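PDB 3JUR: Exo-poly-alpha-D-galacturonosidase from Thermotoga maritima, which probably hydrolyses the glycosidic bonds of polygalacturonate, the pectin backbone, removing galacturonate units from the chain end as an exo-acting enzyme of glycoside hydrolase family 28. Local coordinates for residues D[28-33]-D[45-50]; D[144-149]-D[187-192]; D[243-248]-D[276-281]; D[319-324]-D[348-353]. One frame throughout, in Å; residues are numbered along the deposited sequence.

Overall arrangement
Four contacts sample the right-handed parallel beta-helix of this family from one end toward the other, and they follow one another in series, none nesting in or crossing another. Nearest the N terminus, interaction 1 closes a short loop between strand 27-29 and helix 44-57, about 30 Å from the centre of the chain. Interaction 2 then closes a longer excursion that carries helix 161-173, and ties a loop to the segment leading into strand 193-196. Interactions 3 and 4 each join neighbouring turns of the beta-helix, their centres about 27 Å apart on opposite sides of the chain's centre; the strands they reach, 280-291 and 309-320, pair with each other. Interactions 1 and 4 lie farthest apart, about 43 Å between centres.

Interaction 1. Residues D[28-33]-D[45-50]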
loop_
_atom_site.group_PDB
_atom_site.type_symbol
_atom_site.label_atom_id
_atom_site.label_comp_id
_atom_site.label_asym_id
_atom_site.label_seq_id
_atom_site.Cartn_x
_atom_site.Cartn_y
_atom_site.Cartn_z
ATOM N N VAL D 28 30.370 38.299 -39.519
ATOM C CA VAL D 28 31.433 37.910 -40.442
ATOM C C VAL D 28 31.525 36.377 -40.495
ATOM O O VAL D 28 31.139 35.691 -39.544
ATOM C CB VAL D 28 32.801 38.549 -40.082
ATOM C CG1 VAL D 28 33.644 38.707 -41.333
ATOM C CG2 VAL D 28 32.622 39.920 -39.447
ATOM N N ASN D 29 32.007 35.855 -41.620
ATOM C CA ASN D 29 32.138 34.418 -41.844
ATOM C C ASN D 29 33.589 33.966 -41.673
ATOM O O ASN D 29 34.512 34.603 -42.192
ATOM C CB ASN D 29 31.631 34.065 -43.248
ATOM C CG ASN D 29 31.366 32.580 -43.427
ATOM O OD1 ASN D 29 32.251 31.743 -43.227
ATOM N ND2 ASN D 29 30.143 32.246 -43.836
ATOM N N LEU D 30 33.775 32.855 -40.959
ATOM C CA LEU D 30 35.108 32.324 -40.651
ATOM C C LEU D 30 35.954 31.990 -41.886
ATOM O O LEU D 30 37.183 32.068 -41.835
ATOM C CB LEU D 30 35.007 31.095 -39.738
ATOM C CG LEU D 30 36.327 30.603 -39.138
ATOM C CD1 LEU D 30 36.854 31.579 -38.089
ATOM C CD2 LEU D 30 36.197 29.208 -38.556
ATOM N N LEU D 31 35.291 31.625 -42.983
ATOM C CA LEU D 31 35.970 31.289 -44.239
ATOM C C LEU D 31 36.599 32.498 -44.926
ATOM O O LEU D 31 37.355 32.345 -45.889
ATOM C CB LEU D 31 35.022 30.567 -45.202
ATOM C CG LEU D 31 34.508 29.176 -44.818
ATOM C CD1 LEU D 31 33.491 28.713 -45.840
ATOM C CD2 LEU D 31 35.640 28.159 -44.693
ATOM N N ASP D 32 36.293 33.694 -44.429
ATOM C CA ASP D 32 36.896 34.920 -44.946
ATOM C C ASP D 32 38.208 35.256 -44.223
ATOM O O ASP D 32 38.797 36.320 -44.443
ATOM C CB ASP D 32 35.906 36.092 -44.857
ATOM C CG ASP D 32 34.640 35.859 -45.673
ATOM O OD1 ASP D 32 34.741 35.481 -46.860
ATOM O OD2 ASP D 32 33.537 36.063 -45.126
ATOM N N PHE D 33 38.662 34.336 -43.368
ATOM C CA PHE D 33 39.879 34.540 -42.585
ATOM C C PHE D 33 40.868 33.373 -42.680
ATOM O O PHE D 33 41.629 33.112 -41.747
ATOM C CB PHE D 33 39.531 34.851 -41.126
ATOM C CG PHE D 33 38.710 36.096 -40.955
ATOM C CD1 PHE D 33 39.322 37.337 -40.828
ATOM C CD2 PHE D 33 37.320 36.028 -40.922
ATOM C CE1 PHE D 33 38.565 38.495 -40.671
ATOM C CE2 PHE D 33 36.556 37.175 -40.768
ATOM C CZ PHE D 33 37.178 38.413 -40.640
ATOM N N GLU D 45 44.253 30.935 -35.923
ATOM C CA GLU D 45 44.380 32.360 -36.254
ATOM C C GLU D 45 43.137 32.913 -36.939
ATOM O O GLU D 45 42.831 34.104 -36.822
ATOM C CB GLU D 45 45.603 32.604 -37.143
ATOM C CG GLU D 45 46.930 32.499 -36.417
ATOM C CD GLU D 45 47.168 33.660 -35.464
ATOM O OE1 GLU D 45 47.345 34.806 -35.937
ATOM O OE2 GLU D 45 47.190 33.420 -34.241
ATOM N N SER D 46 42.437 32.046 -37.663
ATOM C CA SER D 46 41.189 32.413 -38.314
ATOM C C SER D 46 40.181 32.899 -37.284
ATOM O O SER D 46 39.585 33.962 -37.457
ATOM C CB SER D 46 40.627 31.231 -39.104
ATOM O OG SER D 46 41.567 30.805 -40.077
ATOM N N PHE D 47 40.015 32.128 -36.209
ATOM C CA PHE D 47 39.146 32.513 -35.100
ATOM C C PHE D 47 39.591 33.828 -34.474
ATOM O O PHE D 47 38.769 34.717 -34.246
ATOM C CB PHE D 47 39.079 31.413 -34.028
ATOM C CG PHE D 47 38.145 30.289 -34.373
ATOM C CD1 PHE D 47 36.780 30.419 -34.169
ATOM C CD2 PHE D 47 38.631 29.108 -34.923
ATOM C CE1 PHE D 47 35.908 29.386 -34.502
ATOM C CE2 PHE D 47 37.772 28.076 -35.256
ATOM C CZ PHE D 47 36.403 28.213 -35.042
ATOM N N LYS D 48 40.891 33.944 -34.210
ATOM C CA LYS D 48 41.437 35.098 -33.503
ATOM C C LYS D 48 41.241 36.391 -34.304
ATOM O O LYS D 48 40.845 37.414 -33.749
ATOM C CB LYS D 48 42.916 34.875 -33.170
ATOM C CG LYS D 48 43.408 35.630 -31.941
ATOM C CD LYS D 48 44.803 36.206 -32.147
ATOM C CE LYS D 48 44.728 37.639 -32.684
ATOM N NZ LYS D 48 46.013 38.161 -33.268
ATOM N N ARG D 49 41.497 36.331 -35.609
ATOM C CA ARG D 49 41.363 37.502 -36.473
ATOM C C ARG D 49 39.894 37.870 -36.696
ATOM O O ARG D 49 39.547 39.050 -36.757
ATOM C CB ARG D 49 42.062 37.267 -37.809
ATOM C CG ARG D 49 42.937 38.422 -38.261
ATOM C CD ARG D 49 43.344 38.268 -39.727
ATOM N NE ARG D 49 43.641 36.873 -40.064
ATOM C CZ ARG D 49 43.540 36.349 -41.284
ATOM N NH1 ARG D 49 43.144 37.092 -42.314
ATOM N NH2 ARG D 49 43.832 35.070 -41.470
ATOM N N ALA D 50 39.033 36.856 -36.800
ATOM C CA ALA D 50 37.594 37.076 -36.971
ATOM C C ALA D 50 36.964 37.746 -35.751
ATOM O O ALA D 50 36.139 38.647 -35.896
ATOM C CB ALA D 50 36.886 35.775 -37.293
#
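The methyl of A50 lies against one side of a face of the F33 ring, with A50 CB 3.7 Å from F33 CD2, while A50 CA stands over the centre of that ring in a CH-pi contact, 3.9 Å from its centroid and 8° off the normal. F33 thus lies flat against the helix. L30 supplies a second bump. A chi1 of -169°, with CG opposite the backbone N, carries its forked end toward the helix, where the two methyls part: CD1 settles against the backbone of S46, 3.7 Å from its C, while CD2 stands over one face of the F47 ring, 3.7 Å from CZ and offset toward the rim. Here the turn just after strand 27-29 packs on helix 44-57, the first two elements of a beta-alpha-beta unit completed by strand 60-64, whose L62 touches both L30 and A50. Beside these apolar fits the contact turns polar. S46 OG donates to the carbonyl O of F33 at 2.8 Å, approaching from above the carbonyl plane, 48° out of it. At the exposed margin R49 bends at chi3 and turns one guanidinium face to F33 CB, its plane steeply inclined to that of the ring.

Interaction 2. Residues D[144-149]-D[187-192]; sequences PWKGKK and YLRPSF
W145 presents one face of its indole to Y187, whose ring comes in edge first, a T-shaped pair with the planes 81° apart and the centroid of the tyrosine ring 5.0 Å from that of the five-membered ring. The leading atom is Y187 CD1, 3.6 Å from W145 NE1. Farther along the same indole, Y187 CA lies over the six-membered ring, 4.1 Å from its centroid, in a CH-pi contact, and the backbone N of R189 sits at the ring's edge. Were the indole replaced by an alanine, the Y187 edge would probably lose the face it rests on and a gap would open beside the 187-189 backbone. K146 and R189 meet differently: the lysine's aliphatic CB lies over one face of the guanidinium, and its CD is 3.8 Å from R189 NH2. A bend at chi2 (61°) then leads K146 NZ away, 5.3 Å from R189 NH2. The contact joins two loops at either end of the excursion carrying helix 161-173. R189 NH1 donates to the carbonyls of P236 and P212, and NH2 to N237 and Q160, acceptors that fix the guanidinium and probably offset the nearness of two like charges.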
loop_
_atom_site.group_PDB
_atom_site.type_symbol
_atom_site.label_atom_id
_atom_site.label_comp_id
_atom_site.label_asym_id
_atom_site.label_seq_id
_atom_site.Cartn_x
_atom_site.Cartn_y
_atom_site.Cartn_z
ATOM N N PRO D 144 44.029 10.490 -19.637
ATOM C CA PRO D 144 45.055 9.811 -18.840
ATOM C C PRO D 144 45.544 10.613 -17.625
ATOM O O PRO D 144 46.006 10.018 -16.647
ATOM C CB PRO D 144 46.194 9.610 -19.837
ATOM C CG PRO D 144 45.508 9.473 -21.137
ATOM C CD PRO D 144 44.314 10.386 -21.083
ATOM N N TRP D 145 45.419 11.938 -17.674
ATOM C CA TRP D 145 45.867 12.793 -16.570
ATOM C C TRP D 145 45.117 12.552 -15.255
ATOM O O TRP D 145 45.635 12.868 -14.182
ATOM C CB TRP D 145 45.813 14.271 -16.972
ATOM C CG TRP D 145 46.855 14.667 -17.989
ATOM C CD1 TRP D 145 47.683 13.832 -18.700
ATOM C CD2 TRP D 145 47.157 15.997 -18.432
ATOM N NE1 TRP D 145 48.487 14.562 -19.545
ATOM C CE2 TRP D 145 48.187 15.892 -19.403
ATOM C CE3 TRP D 145 46.662 17.268 -18.103
ATOM C CZ2 TRP D 145 48.733 17.011 -20.041
ATOM C CZ3 TRP D 145 47.210 18.382 -18.741
ATOM C CH2 TRP D 145 48.231 18.242 -19.701
ATOM N N LYS D 146 43.910 11.985 -15.344
ATOM C CA LYS D 146 43.108 11.642 -14.164
ATOM C C LYS D 146 43.783 10.594 -13.268
ATOM O O LYS D 146 43.703 10.677 -12.040
ATOM C CB LYS D 146 41.703 11.178 -14.584
ATOM C CG LYS D 146 40.821 10.624 -13.450
ATOM C CD LYS D 146 40.550 11.660 -12.356
ATOM C CE LYS D 146 39.900 11.020 -11.141
ATOM N NZ LYS D 146 39.794 11.982 -10.002
ATOM N N GLY D 147 44.444 9.617 -13.886
ATOM C CA GLY D 147 45.154 8.573 -13.147
ATOM C C GLY D 147 44.430 7.237 -13.096
ATOM O O GLY D 147 44.827 6.345 -12.343
ATOM N N LYS D 148 43.370 7.100 -13.898
ATOM C CA LYS D 148 42.581 5.868 -13.976
ATOM C C LYS D 148 42.919 5.050 -15.221
ATOM O O LYS D 148 42.959 5.595 -16.329
ATOM C CB LYS D 148 41.087 6.197 -13.972
ATOM C CG LYS D 148 40.497 6.411 -12.596
ATOM C CD LYS D 148 39.010 6.689 -12.711
ATOM C CE LYS D 148 38.308 6.543 -11.379
ATOM N NZ LYS D 148 36.888 6.965 -11.512
ATOM N N LYS D 149 43.132 3.745 -15.033
ATOM C CA LYS D 149 43.548 2.838 -16.118
ATOM C C LYS D 149 42.498 2.654 -17.215
ATOM O O LYS D 149 42.835 2.626 -18.399
ATOM C CB LYS D 149 43.972 1.468 -15.571
ATOM C CG LYS D 149 45.136 1.515 -14.591
ATOM C CD LYS D 149 45.841 0.169 -14.484
ATOM C CE LYS D 149 46.786 0.148 -13.292
ATOM N NZ LYS D 149 47.519 -1.149 -13.171
ATOM N N TYR D 187 49.769 18.570 -14.543
ATOM C CA TYR D 187 48.783 17.666 -15.135
ATOM C C TYR D 187 47.343 17.924 -14.690
ATOM O O TYR D 187 46.593 16.993 -14.372
ATOM C CB TYR D 187 49.225 16.208 -14.926
ATOM C CG TYR D 187 50.584 15.936 -15.539
ATOM C CD1 TYR D 187 50.699 15.477 -16.850
ATOM C CD2 TYR D 187 51.762 16.170 -14.817
ATOM C CE1 TYR D 187 51.951 15.246 -17.426
ATOM C CE2 TYR D 187 53.009 15.947 -15.382
ATOM C CZ TYR D 187 53.096 15.483 -16.684
ATOM O OH TYR D 187 54.324 15.253 -17.242
ATOM N N LEU D 188 46.970 19.202 -14.689
ATOM C CA LEU D 188 45.607 19.624 -14.385
ATOM C C LEU D 188 44.880 20.017 -15.673
ATOM O O LEU D 188 45.203 21.042 -16.292
ATOM C CB LEU D 188 45.618 20.791 -13.390
ATOM C CG LEU D 188 46.398 20.601 -12.077
ATOM C CD1 LEU D 188 46.487 21.916 -11.313
ATOM C CD2 LEU D 188 45.771 19.507 -11.207
ATOM N N ARG D 189 43.916 19.186 -16.075
ATOM C CA ARG D 189 43.088 19.434 -17.267
ATOM C C ARG D 189 42.297 20.741 -17.169
ATOM O O ARG D 189 41.934 21.164 -16.073
ATOM C CB ARG D 189 42.100 18.290 -17.485
ATOM C CG ARG D 189 42.715 16.972 -17.923
ATOM C CD ARG D 189 41.705 15.858 -17.691
ATOM N NE ARG D 189 41.496 15.598 -16.267
ATOM C CZ ARG D 189 40.383 15.081 -15.745
ATOM N NH1 ARG D 189 39.343 14.771 -16.516
ATOM N NH2 ARG D 189 40.306 14.882 -14.438
ATOM N N PRO D 190 42.037 21.389 -18.318
ATOM C CA PRO D 190 41.210 22.593 -18.331
ATOM C C PRO D 190 39.722 22.256 -18.512
ATOM O O PRO D 190 39.396 21.161 -18.978
ATOM C CB PRO D 190 41.733 23.340 -19.554
ATOM C CG PRO D 190 42.149 22.256 -20.495
ATOM C CD PRO D 190 42.650 21.126 -19.639
ATOM N N SER D 191 38.840 23.183 -18.132
ATOM C CA SER D 191 37.414 23.088 -18.465
ATOM C C SER D 191 37.236 23.203 -19.986
ATOM O O SER D 191 38.142 23.670 -20.687
ATOM C CB SER D 191 36.620 24.192 -17.764
ATOM O OG SER D 191 36.565 24.003 -16.357
ATOM N N PHE D 192 36.088 22.766 -20.497
ATOM C CA PHE D 192 35.792 22.908 -21.919
ATOM C C PHE D 192 35.376 24.360 -22.219
ATOM O O PHE D 192 36.171 25.139 -22.734
ATOM C CB PHE D 192 34.714 21.909 -22.360
ATOM C CG PHE D 192 34.643 21.679 -23.854
ATOM C CD1 PHE D 192 34.417 20.397 -24.349
ATOM C CD2 PHE D 192 34.785 22.729 -24.763
ATOM C CE1 PHE D 192 34.338 20.163 -25.721
ATOM C CE2 PHE D 192 34.701 22.508 -26.137
ATOM C CZ PHE D 192 34.481 21.219 -26.618
#

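Interaction 3. Residues D[243-248]-D[276-281]; sequences PESCKY and IGVPSE
S245 and V278 open a contact between successive coils of the right-handed parallel beta-helix, where K247 and E281 form a parallel bridge just before the chain turns a corner at Y248. S245 OG donates to the carbonyl O of V278 at 2.6 Å, tilted 32° from the carbonyl plane, and one valine methyl, CG1, packs beside the serine CB. The next hydroxyl faces the other way across the contact: S280 OG accepts the backbone N of C246 at 3.1 Å and is also hydrogen-bonded to the carbonyl O of K266, so this buried group has both a donor and an acceptor. Two backbone bonds follow, E281 N to C246 O at 2.9 Å and Y248 N to E281 O at 3.2 Å, one on each side of the bridge. The side chains of K247 and E281 run side by side, pointing the same way. K247 is extended throughout, and its NZ makes a long salt bridge to E281 OE1; the firmer ionic partner of the glutamate is R310, which meets OE2. A methionine in place of K247 would probably leave E281 OE1 without this positive charge. E281 reaches its place with CG between its own backbone N and carbonyl carbon (chi1 59°), which sets the methylenes together, E281 CG lying 3.8 Å from K247 CG.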
loop_
_atom_site.group_PDB
_atom_site.type_symbol
_atom_site.label_atom_id
_atom_site.label_comp_id
_atom_site.label_asym_id
_atom_site.label_seq_id
_atom_site.Cartn_x
_atom_site.Cartn_y
_atom_site.Cartn_z
ATOM N N PRO D 243 27.576 25.406 -12.557
ATOM C CA PRO D 243 27.480 26.808 -12.139
ATOM C C PRO D 243 28.251 27.025 -10.831
ATOM O O PRO D 243 27.862 26.475 -9.780
ATOM C CB PRO D 243 25.971 27.006 -11.900
ATOM C CG PRO D 243 25.308 25.861 -12.591
ATOM C CD PRO D 243 26.273 24.725 -12.493
ATOM N N GLU D 244 29.327 27.809 -10.896
ATOM C CA GLU D 244 30.188 28.030 -9.741
ATOM C C GLU D 244 30.235 29.499 -9.317
ATOM O O GLU D 244 30.758 30.344 -10.046
ATOM C CB GLU D 244 31.599 27.471 -9.994
ATOM C CG GLU D 244 32.488 27.512 -8.759
ATOM C CD GLU D 244 33.621 26.501 -8.771
ATOM O OE1 GLU D 244 34.112 26.198 -7.661
ATOM O OE2 GLU D 244 34.030 26.009 -9.858
ATOM N N SER D 245 29.702 29.773 -8.125
ATOM C CA SER D 245 29.494 31.133 -7.593
ATOM C C SER D 245 28.728 32.040 -8.567
ATOM O O SER D 245 29.032 33.226 -8.697
ATOM C CB SER D 245 30.811 31.781 -7.144
ATOM O OG SER D 245 31.320 31.165 -5.977
ATOM N N CYS D 246 27.742 31.462 -9.245
ATOM C CA CYS D 246 26.910 32.190 -10.202
ATOM C C CYS D 246 25.589 32.630 -9.589
ATOM O O CYS D 246 25.087 32.002 -8.654
ATOM C CB CYS D 246 26.654 31.336 -11.444
ATOM S SG CYS D 246 28.135 31.106 -12.427
ATOM N N LYS D 247 25.037 33.711 -10.126
ATOM C CA LYS D 247 23.784 34.285 -9.642
ATOM C C LYS D 247 22.845 34.556 -10.823
ATOM O O LYS D 247 23.261 35.148 -11.818
ATOM C CB LYS D 247 24.062 35.588 -8.875
ATOM C CG LYS D 247 22.863 36.132 -8.108
ATOM C CD LYS D 247 23.206 37.390 -7.312
ATOM C CE LYS D 247 21.970 37.944 -6.610
ATOM N NZ LYS D 247 22.264 39.093 -5.701
ATOM N N TYR D 248 21.587 34.136 -10.694
ATOM C CA TYR D 248 20.566 34.281 -11.744
ATOM C C TYR D 248 20.947 33.519 -13.002
ATOM O O TYR D 248 21.533 34.074 -13.944
ATOM C CB TYR D 248 20.270 35.752 -12.079
ATOM C CG TYR D 248 19.787 36.573 -10.914
ATOM C CD1 TYR D 248 18.625 36.229 -10.231
ATOM C CD2 TYR D 248 20.473 37.722 -10.515
ATOM C CE1 TYR D 248 18.168 36.991 -9.156
ATOM C CE2 TYR D 248 20.024 38.494 -9.447
ATOM C CZ TYR D 248 18.874 38.117 -8.769
ATOM O OH TYR D 248 18.420 38.865 -7.707
ATOM N N ILE D 276 36.836 33.975 -1.241
ATOM C CA ILE D 276 36.020 34.643 -2.260
ATOM C C ILE D 276 34.614 34.907 -1.709
ATOM O O ILE D 276 34.046 35.979 -1.928
ATOM C CB ILE D 276 36.001 33.838 -3.583
ATOM C CG1 ILE D 276 37.408 33.809 -4.193
ATOM C CG2 ILE D 276 35.011 34.438 -4.589
ATOM C CD1 ILE D 276 37.670 32.632 -5.102
ATOM N N GLY D 277 34.079 33.931 -0.976
ATOM C CA GLY D 277 32.818 34.073 -0.244
ATOM C C GLY D 277 31.606 34.486 -1.063
ATOM O O GLY D 277 30.785 35.268 -0.594
ATOM N N VAL D 278 31.497 33.972 -2.287
ATOM C CA VAL D 278 30.355 34.272 -3.150
ATOM C C VAL D 278 29.561 32.992 -3.393
ATOM O O VAL D 278 30.113 32.006 -3.878
ATOM C CB VAL D 278 30.778 34.919 -4.502
ATOM C CG1 VAL D 278 29.570 35.088 -5.422
ATOM C CG2 VAL D 278 31.453 36.271 -4.268
ATOM N N PRO D 279 28.265 32.996 -3.034
ATOM C CA PRO D 279 27.473 31.781 -3.206
ATOM C C PRO D 279 26.977 31.625 -4.636
ATOM O O PRO D 279 26.931 32.602 -5.370
ATOM C CB PRO D 279 26.290 31.995 -2.256
ATOM C CG PRO D 279 26.147 33.477 -2.138
ATOM C CD PRO D 279 27.489 34.095 -2.424
ATOM N N SER D 280 26.644 30.398 -5.038
ATOM C CA SER D 280 25.758 30.206 -6.178
ATOM C C SER D 280 24.343 30.342 -5.638
ATOM O O SER D 280 24.009 29.749 -4.606
ATOM C CB SER D 280 25.935 28.830 -6.819
ATOM O OG SER D 280 26.848 28.865 -7.902
ATOM N N GLU D 281 23.520 31.133 -6.321
ATOM C CA GLU D 281 22.169 31.415 -5.851
ATOM C C GLU D 281 21.251 31.848 -6.990
ATOM O O GLU D 281 21.700 32.438 -7.979
ATOM C CB GLU D 281 22.181 32.462 -4.723
ATOM C CG GLU D 281 22.795 33.796 -5.108
ATOM C CD GLU D 281 22.744 34.825 -3.990
ATOM O OE1 GLU D 281 23.481 35.843 -4.093
ATOM O OE2 GLU D 281 21.969 34.622 -3.026
#

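Interaction 4. Residues D[319-324]-D[348-353]; sequences YMNVER and AVNVSE
Y319 and A348, followed by M320 and V349, are paired in parallel where adjacent coils of the beta-helix stack. This buried strand pair is the tight part. V349 N donates to Y319 O at 2.8 Å, and N321 N to V349 O, almost straight at 175°. M320 CG rests 3.9 Å from V349 CG1, a layer that also packs on V318 and V347 of a second subunit; Y319 and A348 occupy the other face. The looser, watered side is at N321, N350 and S352, all partly exposed. There N321 and N350 take left-handed conformations, their amides alongside and nearly parallel, 13° between planes. One water donates to N321 O and accepts from S352 OG at 2.6 Å; another donates to N321 O and N350 O. Beyond, S352 N donates to V322 O and E353 N to E323 O, the latter in the carbonyl plane on a lone pair. V351 CG1 comes within 3.2 Å of E323 O. R324 NH1 makes a salt bridge to the anti lone pair of E323 OE1, tilted out of the guanidinium plane, and also bonds H296 O; K387 forms a salt bridge with E353 OE2. Over one face of the R324 guanidinium sits E353 CG, 4.0 Å from NH2.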
loop_
_atom_site.group_PDB
_atom_site.type_symbol
_atom_site.label_atom_id
_atom_site.label_comp_id
_atom_site.label_asym_id
_atom_site.label_seq_id
_atom_site.Cartn_x
_atom_site.Cartn_y
_atom_site.Cartn_z
ATOM N N TYR D 319 14.985 12.329 -15.458
ATOM C CA TYR D 319 16.273 11.660 -15.260
ATOM C C TYR D 319 16.107 10.169 -15.498
ATOM O O TYR D 319 15.232 9.538 -14.912
ATOM C CB TYR D 319 16.782 11.912 -13.839
ATOM C CG TYR D 319 16.847 13.388 -13.476
ATOM C CD1 TYR D 319 17.873 14.199 -13.953
ATOM C CD2 TYR D 319 15.874 13.966 -12.681
ATOM C CE1 TYR D 319 17.936 15.558 -13.621
ATOM C CE2 TYR D 319 15.929 15.317 -12.337
ATOM C CZ TYR D 319 16.963 16.101 -12.811
ATOM O OH TYR D 319 17.004 17.429 -12.479
ATOM N N MET D 320 16.925 9.610 -16.379
ATOM C CA MET D 320 16.812 8.200 -16.728
ATOM C C MET D 320 18.156 7.493 -16.610
ATOM O O MET D 320 19.149 7.964 -17.164
ATOM C CB MET D 320 16.282 8.039 -18.151
ATOM C CG MET D 320 14.812 8.405 -18.321
ATOM S SD MET D 320 14.159 8.008 -19.966
ATOM C CE MET D 320 14.863 6.399 -20.268
ATOM N N ASN D 321 18.162 6.370 -15.885
ATOM C CA ASN D 321 19.322 5.462 -15.746
ATOM C C ASN D 321 20.453 6.017 -14.874
ATOM O O ASN D 321 21.492 5.364 -14.709
ATOM C CB ASN D 321 19.871 5.001 -17.112
ATOM C CG ASN D 321 18.787 4.471 -18.053
ATOM O OD1 ASN D 321 17.858 3.794 -17.636
ATOM N ND2 ASN D 321 18.922 4.778 -19.339
ATOM N N VAL D 322 20.235 7.202 -14.308
ATOM C CA VAL D 322 21.254 7.923 -13.536
ATOM C C VAL D 322 21.567 7.240 -12.210
ATOM O O VAL D 322 20.758 6.462 -11.696
ATOM C CB VAL D 322 20.852 9.404 -13.285
ATOM C CG1 VAL D 322 20.584 10.115 -14.614
ATOM C CG2 VAL D 322 19.626 9.510 -12.344
ATOM N N GLU D 323 22.741 7.524 -11.653
ATOM C CA GLU D 323 23.096 6.934 -10.366
ATOM C C GLU D 323 22.240 7.507 -9.249
ATOM O O GLU D 323 21.830 6.774 -8.340
ATOM C CB GLU D 323 24.579 7.139 -10.048
ATOM C CG GLU D 323 25.518 6.285 -10.894
ATOM C CD GLU D 323 26.980 6.431 -10.482
ATOM O OE1 GLU D 323 27.266 7.171 -9.516
ATOM O OE2 GLU D 323 27.848 5.796 -11.124
ATOM N N ARG D 324 22.000 8.819 -9.324
ATOM C CA ARG D 324 21.268 9.568 -8.308
ATOM C C ARG D 324 20.460 10.672 -8.966
ATOM O O ARG D 324 20.910 11.296 -9.939
ATOM C CB ARG D 324 22.232 10.201 -7.288
ATOM C CG ARG D 324 23.114 9.195 -6.576
ATOM C CD ARG D 324 24.239 9.808 -5.755
ATOM N NE ARG D 324 25.190 8.735 -5.459
ATOM C CZ ARG D 324 26.172 8.354 -6.268
ATOM N NH1 ARG D 324 26.388 8.998 -7.421
ATOM N NH2 ARG D 324 26.947 7.338 -5.918
ATOM N N ALA D 348 12.280 10.384 -12.157
ATOM C CA ALA D 348 13.532 9.638 -12.225
ATOM C C ALA D 348 13.222 8.171 -12.455
ATOM O O ALA D 348 12.531 7.547 -11.661
ATOM C CB ALA D 348 14.352 9.835 -10.956
ATOM N N VAL D 349 13.714 7.620 -13.558
ATOM C CA VAL D 349 13.438 6.220 -13.879
ATOM C C VAL D 349 14.707 5.385 -13.987
ATOM O O VAL D 349 15.699 5.817 -14.578
ATOM C CB VAL D 349 12.450 6.057 -15.105
ATOM C CG1 VAL D 349 12.104 7.389 -15.732
ATOM C CG2 VAL D 349 12.940 5.062 -16.142
ATOM N N ASN D 350 14.672 4.207 -13.365
ATOM C CA ASN D 350 15.823 3.293 -13.307
ATOM C C ASN D 350 17.071 3.911 -12.655
ATOM O O ASN D 350 18.185 3.805 -13.182
ATOM C CB ASN D 350 16.135 2.709 -14.694
ATOM C CG ASN D 350 15.060 1.744 -15.180
ATOM O OD1 ASN D 350 14.509 0.966 -14.402
ATOM N ND2 ASN D 350 14.768 1.779 -16.475
ATOM N N VAL D 351 16.870 4.581 -11.516
ATOM C CA VAL D 351 17.982 5.046 -10.684
ATOM C C VAL D 351 18.782 3.831 -10.178
ATOM O O VAL D 351 18.191 2.837 -9.762
ATOM C CB VAL D 351 17.478 5.904 -9.501
ATOM C CG1 VAL D 351 18.636 6.322 -8.599
ATOM C CG2 VAL D 351 16.717 7.139 -10.007
ATOM N N SER D 352 20.113 3.895 -10.229
ATOM C CA SER D 352 20.943 2.735 -9.835
ATOM C C SER D 352 21.513 2.763 -8.398
ATOM O O SER D 352 21.698 1.707 -7.798
ATOM C CB SER D 352 22.066 2.490 -10.843
ATOM O OG SER D 352 22.943 3.601 -10.871
ATOM N N GLU D 353 21.789 3.946 -7.857
ATOM C CA GLU D 353 22.360 4.056 -6.505
ATOM C C GLU D 353 21.357 4.590 -5.483
ATOM O O GLU D 353 20.696 3.802 -4.809
ATOM C CB GLU D 353 23.648 4.899 -6.505
ATOM C CG GLU D 353 24.782 4.290 -7.342
ATOM C CD GLU D 353 25.312 2.974 -6.767
ATOM O OE1 GLU D 353 25.384 2.840 -5.530
ATOM O OE2 GLU D 353 25.653 2.069 -7.552
HETATM O O HOH W 1 23.585 4.393 -13.313
HETATM O O HOH W 2 20.675 2.373 -14.169
#